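PDB 4HW6: hypothetical protein, IPT/TIG domain protein, which is of unknown function but, pairing an IPT/TIG domain with a six-bladed beta-propeller, probably binds carbohydrate as an auxiliary nutrient-binding protein. Local coordinates for residues D363-R368 with N402-I407; S320-V325 with R333-N338. All blocks are in the same frame, centred on the assembly; numbering follows the deposited sequence.

Both contacts involve the propeller blade whose strands include 337-344, 355-361 and 366-370, but they work at different depths. Interaction 1 is a buried joint between this blade and the next: a histidine pair, a proline and two aliphatic side chains meet, with one backbone-to-imidazole hydrogen bond. Interaction 2 lies at the surface, where the loop 320-325 runs against the chain leading into strand 337-344; backbone hydrogen bonds, a long arginine and an indole face carry it. The two touch directly. Arg-368 NH1 probably bonds to Arg-333 O at 2.8 Å, and Asp-363 N probably to Trp-335 O at 2.9 Å; these tie 333-338 to the turn and strand of interaction 1.

Interaction 1 of 2, residues D363-R368 with N402-I407; sequences DSHTVR and NHPTSI
His-365 and His-403 lie side by side and point the same way, one in the turn between strands 355-361 and 366-370, the other just before strand 404-410 of the next blade. Their rings are neither stacked nor perpendicular: the planes meet at 31° and the centroids are 4.9 Å apart, with CE1 of His-365 coming to 3.4 Å from CD2 of His-403. The firm link is made by the backbone. His-403 N donates to His-365 ND1 over 3.0 Å, almost straight at 167°, and reaches the imidazole at its edge, close to the ring plane, which fixes the rotation of that ring. With chi1 at -50°, CG of His-365 stands beside its own backbone N and turned away from the carbonyl carbon, and this swings ND1 across to residues 402-403. Asn-402 lays OD1 over one face of the His-403 ring and also comes to 3.7 Å from His-365 CE1. From 363-368, the Asp-363 carboxylate stands nearly perpendicular to the His-403 ring, OD1 being 3.4 Å from CD2; the stronger polar partner of His-403 is Asp-422, which bonds to ND1. Pro-404 presses its ring on the backbone of the bulge: CD meets His-365 CA at 3.5 Å and CG meets Thr-366 N at 3.7 Å. Farther along, Val-367 CG1 and Ile-407 CD1 touch at 4.1 Å as the two side chains cross obliquely, each branch extended away from its backbone N. Opposite Asp-361 the chain makes a G1 beta bulge with His-365 and Thr-366, at the turn of hairpin 355-361/366-370. The contact thus joins this hairpin to strand 404-410 of the next blade, with Ile-418 of strand 415-420 packed against Val-367, Pro-404 and Ile-407, and Trp-388 meeting the His-365 ring.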
loop_
_atom_site.group_PDB
_atom_site.type_symbol
_atom_site.label_atom_id
_atom_site.label_comp_id
_atom_site.label_asym_id
_atom_site.label_seq_id
_atom_site.Cartn_x
_atom_site.Cartn_y
_atom_site.Cartn_z
ATOM N N ASP A 363 8.967 -8.121 -13.011
ATOM C CA ASP A 363 9.916 -9.132 -13.474
ATOM C C ASP A 363 11.251 -9.170 -12.753
ATOM O O ASP A 363 11.996 -10.124 -12.925
ATOM C CB ASP A 363 10.061 -9.053 -14.998
ATOM C CG ASP A 363 8.738 -9.315 -15.708
ATOM O OD1 ASP A 363 8.067 -10.299 -15.394
ATOM O OD2 ASP A 363 8.328 -8.507 -16.547
ATOM N N SER A 364 11.519 -8.185 -11.886
ATOM C CA SER A 364 12.572 -8.311 -10.889
ATOM C C SER A 364 12.034 -8.826 -9.554
ATOM O O SER A 364 12.818 -9.100 -8.637
ATOM C CB SER A 364 13.308 -6.989 -10.663
ATOM O OG SER A 364 12.475 -6.064 -10.003
ATOM N N HIS A 365 10.704 -8.959 -9.469
ATOM C CA HIS A 365 9.982 -9.493 -8.302
ATOM C C HIS A 365 10.168 -8.634 -7.054
ATOM O O HIS A 365 10.306 -9.149 -5.924
ATOM C CB HIS A 365 10.344 -10.953 -8.050
ATOM C CG HIS A 365 10.246 -11.801 -9.282
ATOM N ND1 HIS A 365 9.050 -12.337 -9.718
ATOM C CD2 HIS A 365 11.194 -12.224 -10.153
ATOM C CE1 HIS A 365 9.267 -13.038 -10.815
ATOM N NE2 HIS A 365 10.552 -12.954 -11.126
ATOM N N THR A 366 10.113 -7.317 -7.248
ATOM C CA THR A 366 10.319 -6.379 -6.164
ATOM C C THR A 366 9.259 -5.285 -6.109
ATOM O O THR A 366 8.544 -4.998 -7.092
ATOM C CB THR A 366 11.709 -5.709 -6.271
ATOM O OG1 THR A 366 11.835 -5.070 -7.554
ATOM C CG2 THR A 366 12.827 -6.731 -6.101
ATOM N N VAL A 367 9.171 -4.675 -4.941
ATOM C CA VAL A 367 8.558 -3.379 -4.771
ATOM C C VAL A 367 9.720 -2.383 -4.671
ATOM O O VAL A 367 10.665 -2.593 -3.893
ATOM C CB VAL A 367 7.672 -3.318 -3.512
ATOM C CG1 VAL A 367 7.086 -1.911 -3.338
ATOM C CG2 VAL A 367 6.534 -4.366 -3.589
ATOM N N ARG A 368 9.669 -1.329 -5.484
ATOM C CA ARG A 368 10.760 -0.365 -5.596
ATOM C C ARG A 368 10.222 1.022 -5.318
ATOM O O ARG A 368 9.004 1.221 -5.290
ATOM C CB ARG A 368 11.462 -0.487 -6.962
ATOM C CG ARG A 368 12.007 -1.900 -7.152
ATOM C CD ARG A 368 12.723 -2.158 -8.460
ATOM N NE ARG A 368 14.076 -1.624 -8.428
ATOM C CZ ARG A 368 14.855 -1.595 -9.502
ATOM N NH1 ARG A 368 14.417 -2.109 -10.644
ATOM N NH2 ARG A 368 16.064 -1.093 -9.447
ATOM N N ASN A 402 6.398 -13.207 -6.387
ATOM C CA ASN A 402 6.434 -13.841 -7.723
ATOM C C ASN A 402 5.482 -13.081 -8.617
ATOM O O ASN A 402 4.259 -13.309 -8.584
ATOM C CB ASN A 402 6.051 -15.329 -7.654
ATOM C CG ASN A 402 6.343 -16.073 -8.937
ATOM O OD1 ASN A 402 6.660 -15.452 -9.967
ATOM N ND2 ASN A 402 6.278 -17.421 -8.880
ATOM N N HIS A 403 6.058 -12.172 -9.391
ATOM C CA HIS A 403 5.321 -11.241 -10.252
ATOM C C HIS A 403 4.408 -10.300 -9.470
ATOM O O HIS A 403 3.195 -10.213 -9.700
ATOM C CB HIS A 403 4.597 -12.004 -11.360
ATOM C CG HIS A 403 5.527 -12.620 -12.340
ATOM N ND1 HIS A 403 5.282 -13.834 -12.937
ATOM C CD2 HIS A 403 6.706 -12.183 -12.847
ATOM C CE1 HIS A 403 6.280 -14.124 -13.762
ATOM N NE2 HIS A 403 7.149 -13.131 -13.737
ATOM N N PRO A 404 5.002 -9.552 -8.531
ATOM C CA PRO A 404 4.213 -8.519 -7.903
ATOM C C PRO A 404 3.823 -7.487 -8.944
ATOM O O PRO A 404 4.689 -7.032 -9.687
ATOM C CB PRO A 404 5.174 -7.923 -6.875
ATOM C CG PRO A 404 6.534 -8.191 -7.392
ATOM C CD PRO A 404 6.435 -9.438 -8.223
ATOM N N THR A 405 2.557 -7.085 -8.984
ATOM C CA THR A 405 2.038 -6.313 -10.094
ATOM C C THR A 405 1.252 -5.072 -9.689
ATOM O O THR A 405 1.468 -3.993 -10.220
ATOM C CB THR A 405 1.164 -7.223 -10.979
ATOM O OG1 THR A 405 1.964 -8.329 -11.425
ATOM C CG2 THR A 405 0.616 -6.488 -12.186
ATOM N N SER A 406 0.349 -5.227 -8.741
ATOM C CA SER A 406 -0.502 -4.175 -8.287
ATOM C C SER A 406 -0.124 -3.747 -6.869
ATOM O O SER A 406 0.490 -4.515 -6.096
ATOM C CB SER A 406 -1.966 -4.647 -8.375
ATOM O OG SER A 406 -2.178 -5.805 -7.582
ATOM N N ILE A 407 -0.460 -2.510 -6.531
ATOM C CA ILE A 407 -0.095 -1.935 -5.262
ATOM C C ILE A 407 -1.136 -0.903 -4.814
ATOM O O ILE A 407 -1.682 -0.135 -5.612
ATOM C CB ILE A 407 1.345 -1.356 -5.293
ATOM C CG1 ILE A 407 1.794 -0.871 -3.913
ATOM C CG2 ILE A 407 1.466 -0.251 -6.365
ATOM C CD1 ILE A 407 3.288 -0.548 -3.836
#

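Interaction 2 of 2, residues S320-V325 with R333-N338; sequences SSPGWV and RLWGPN. With EDO (1,2-ethanediol), chain G.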
loop_
_atom_site.group_PDB
_atom_site.type_symbol
_atom_site.label_atom_id
_atom_site.label_comp_id
_atom_site.label_asym_id
_atom_site.label_seq_id
_atom_site.Cartn_x
_atom_site.Cartn_y
_atom_site.Cartn_z
ATOM N N SER A 320 13.819 -0.251 -23.147
ATOM C CA SER A 320 14.122 -1.556 -23.769
ATOM C C SER A 320 15.360 -2.282 -23.180
ATOM O O SER A 320 15.910 -3.185 -23.812
ATOM C CB SER A 320 14.228 -1.423 -25.302
ATOM O OG SER A 320 13.061 -0.786 -25.839
ATOM N N SER A 321 15.777 -1.895 -21.969
ATOM C CA SER A 321 16.915 -2.522 -21.300
ATOM C C SER A 321 16.475 -3.006 -19.923
ATOM O O SER A 321 16.639 -2.312 -18.928
ATOM C CB SER A 321 18.095 -1.547 -21.178
ATOM O OG SER A 321 19.244 -2.215 -20.676
ATOM N N PRO A 322 15.866 -4.196 -19.862
ATOM C CA PRO A 322 15.416 -4.708 -18.564
ATOM C C PRO A 322 16.574 -5.095 -17.653
ATOM O O PRO A 322 17.618 -5.583 -18.109
ATOM C CB PRO A 322 14.585 -5.943 -18.945
ATOM C CG PRO A 322 15.214 -6.415 -20.226
ATOM C CD PRO A 322 15.571 -5.147 -20.956
ATOM N N GLY A 323 16.377 -4.909 -16.359
ATOM C CA GLY A 323 17.359 -5.312 -15.382
ATOM C C GLY A 323 16.898 -4.927 -13.992
ATOM O O GLY A 323 15.892 -4.229 -13.834
ATOM N N TRP A 324 17.637 -5.404 -12.997
ATOM C CA TRP A 324 17.417 -5.028 -11.608
ATOM C C TRP A 324 18.676 -4.318 -11.135
ATOM O O TRP A 324 19.630 -4.940 -10.664
ATOM C CB TRP A 324 17.097 -6.231 -10.718
ATOM C CG TRP A 324 16.905 -5.804 -9.292
ATOM C CD1 TRP A 324 15.921 -5.039 -8.803
ATOM C CD2 TRP A 324 17.778 -6.087 -8.211
ATOM N NE1 TRP A 324 16.090 -4.835 -7.463
ATOM C CE2 TRP A 324 17.228 -5.479 -7.067
ATOM C CE3 TRP A 324 18.971 -6.812 -8.093
ATOM C CZ2 TRP A 324 17.836 -5.553 -5.817
ATOM C CZ3 TRP A 324 19.570 -6.901 -6.845
ATOM C CH2 TRP A 324 18.986 -6.284 -5.720
ATOM N N VAL A 325 18.698 -3.000 -11.311
ATOM C CA VAL A 325 19.829 -2.185 -10.926
ATOM C C VAL A 325 19.278 -0.932 -10.228
ATOM O O VAL A 325 18.574 -0.114 -10.838
ATOM C CB VAL A 325 20.710 -1.790 -12.133
ATOM C CG1 VAL A 325 21.852 -0.898 -11.673
ATOM C CG2 VAL A 325 21.239 -3.027 -12.864
ATOM N N ARG A 333 18.078 0.405 -13.664
ATOM C CA ARG A 333 17.364 -0.486 -14.555
ATOM C C ARG A 333 16.150 -1.035 -13.850
ATOM O O ARG A 333 16.224 -1.379 -12.649
ATOM C CB ARG A 333 18.245 -1.618 -15.034
ATOM C CG ARG A 333 19.487 -1.170 -15.794
ATOM C CD ARG A 333 19.101 -0.598 -17.153
ATOM N NE ARG A 333 20.262 -0.177 -17.920
ATOM C CZ ARG A 333 20.791 1.045 -17.922
ATOM N NH1 ARG A 333 20.292 2.012 -17.152
ATOM N NH2 ARG A 333 21.878 1.276 -18.678
ATOM N N LEU A 334 15.046 -1.091 -14.599
ATOM C CA LEU A 334 13.786 -1.649 -14.150
ATOM C C LEU A 334 13.493 -2.890 -14.964
ATOM O O LEU A 334 14.117 -3.109 -16.014
ATOM C CB LEU A 334 12.648 -0.649 -14.334
ATOM C CG LEU A 334 12.844 0.760 -13.774
ATOM C CD1 LEU A 334 11.559 1.561 -13.899
ATOM C CD2 LEU A 334 13.364 0.809 -12.356
ATOM N N TRP A 335 12.559 -3.694 -14.475
ATOM C CA TRP A 335 12.179 -4.911 -15.171
ATOM C C TRP A 335 10.687 -5.180 -14.990
ATOM O O TRP A 335 10.235 -5.752 -13.994
ATOM C CB TRP A 335 13.039 -6.107 -14.730
ATOM C CG TRP A 335 13.033 -7.243 -15.757
ATOM C CD1 TRP A 335 12.270 -7.339 -16.866
ATOM C CD2 TRP A 335 13.798 -8.445 -15.699
ATOM N NE1 TRP A 335 12.544 -8.498 -17.547
ATOM C CE2 TRP A 335 13.461 -9.209 -16.836
ATOM C CE3 TRP A 335 14.710 -8.967 -14.779
ATOM C CZ2 TRP A 335 14.017 -10.465 -17.090
ATOM C CZ3 TRP A 335 15.275 -10.207 -15.040
ATOM C CH2 TRP A 335 14.920 -10.939 -16.183
ATOM N N GLY A 336 9.924 -4.743 -15.983
ATOM C CA GLY A 336 8.474 -4.852 -15.949
ATOM C C GLY A 336 7.784 -4.055 -14.881
ATOM O O GLY A 336 6.947 -4.592 -14.148
ATOM N N PRO A 337 8.079 -2.745 -14.807
ATOM C CA PRO A 337 7.392 -1.923 -13.824
ATOM C C PRO A 337 5.909 -1.893 -14.171
ATOM O O PRO A 337 5.546 -1.663 -15.324
ATOM C CB PRO A 337 8.018 -0.551 -14.015
ATOM C CG PRO A 337 8.486 -0.525 -15.439
ATOM C CD PRO A 337 8.954 -1.952 -15.667
ATOM N N ASN A 338 5.062 -2.168 -13.195
ATOM C CA ASN A 338 3.641 -2.279 -13.410
ATOM C C ASN A 338 2.894 -1.154 -12.698
ATOM O O ASN A 338 3.017 -0.013 -13.157
ATOM C CB ASN A 338 3.133 -3.701 -13.146
ATOM C CG ASN A 338 3.067 -4.515 -14.439
ATOM O OD1 ASN A 338 1.997 -4.634 -15.037
ATOM N ND2 ASN A 338 4.226 -5.003 -14.922
HETATM C C1 EDO G . 18.171 -10.260 -17.368
HETATM O O1 EDO G . 18.243 -10.981 -18.615
HETATM C C2 EDO G . 17.557 -8.881 -17.600
HETATM O O2 EDO G . 18.454 -8.075 -18.381
HETATM O O HOH W 1 15.530 -0.216 -17.347
#
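Val-325 and Arg-333 form a single antiparallel bridge, a hydrogen-bonded pair that pins a surface loop of the beta-propeller to the chain entering strand 337-344. Arg-333 N donates to Val-325 O at 2.9 Å, in the carbonyl plane and on a lone pair; in return Val-325 N reaches Arg-333 O at 3.2 Å. Gly-323 N adds a bond to Leu-334 O from above the carbonyl plane, and a water links Ser-321 O with Leu-334 N. The Arg-333 side chain then runs back along the loop. Its CB lies 3.7 Å from Gly-323 C, leaving little room for a side chain on that glycine. CG packs beside Val-325 CG2 at 3.9 Å. A bend at chi2 (-70°) turns the chain toward Ser-321, where CD sits 3.5 Å from Ser-321 O. At the tip, NH1 bonds to Thr-330 O. Cut back to an alanine, this position is likely to keep only the CB contact with Val-325 CG2, losing that of CG, and to leave Thr-330 O without its guanidinium donor. Farther along, Pro-322 lies over the indole of Trp-335 in a CH-pi contact, its CB 3.6 Å from the centroid of the five-membered ring of Trp-335, while His-295 meets this indole edge-to-face. A 1,2-ethanediol, a likely crystallisation additive, sets C2 over the six-membered part of the same Trp-335 face, toward the rim, with C1 near CH2, and its O2 donates to Pro-322 O at 2.6 Å.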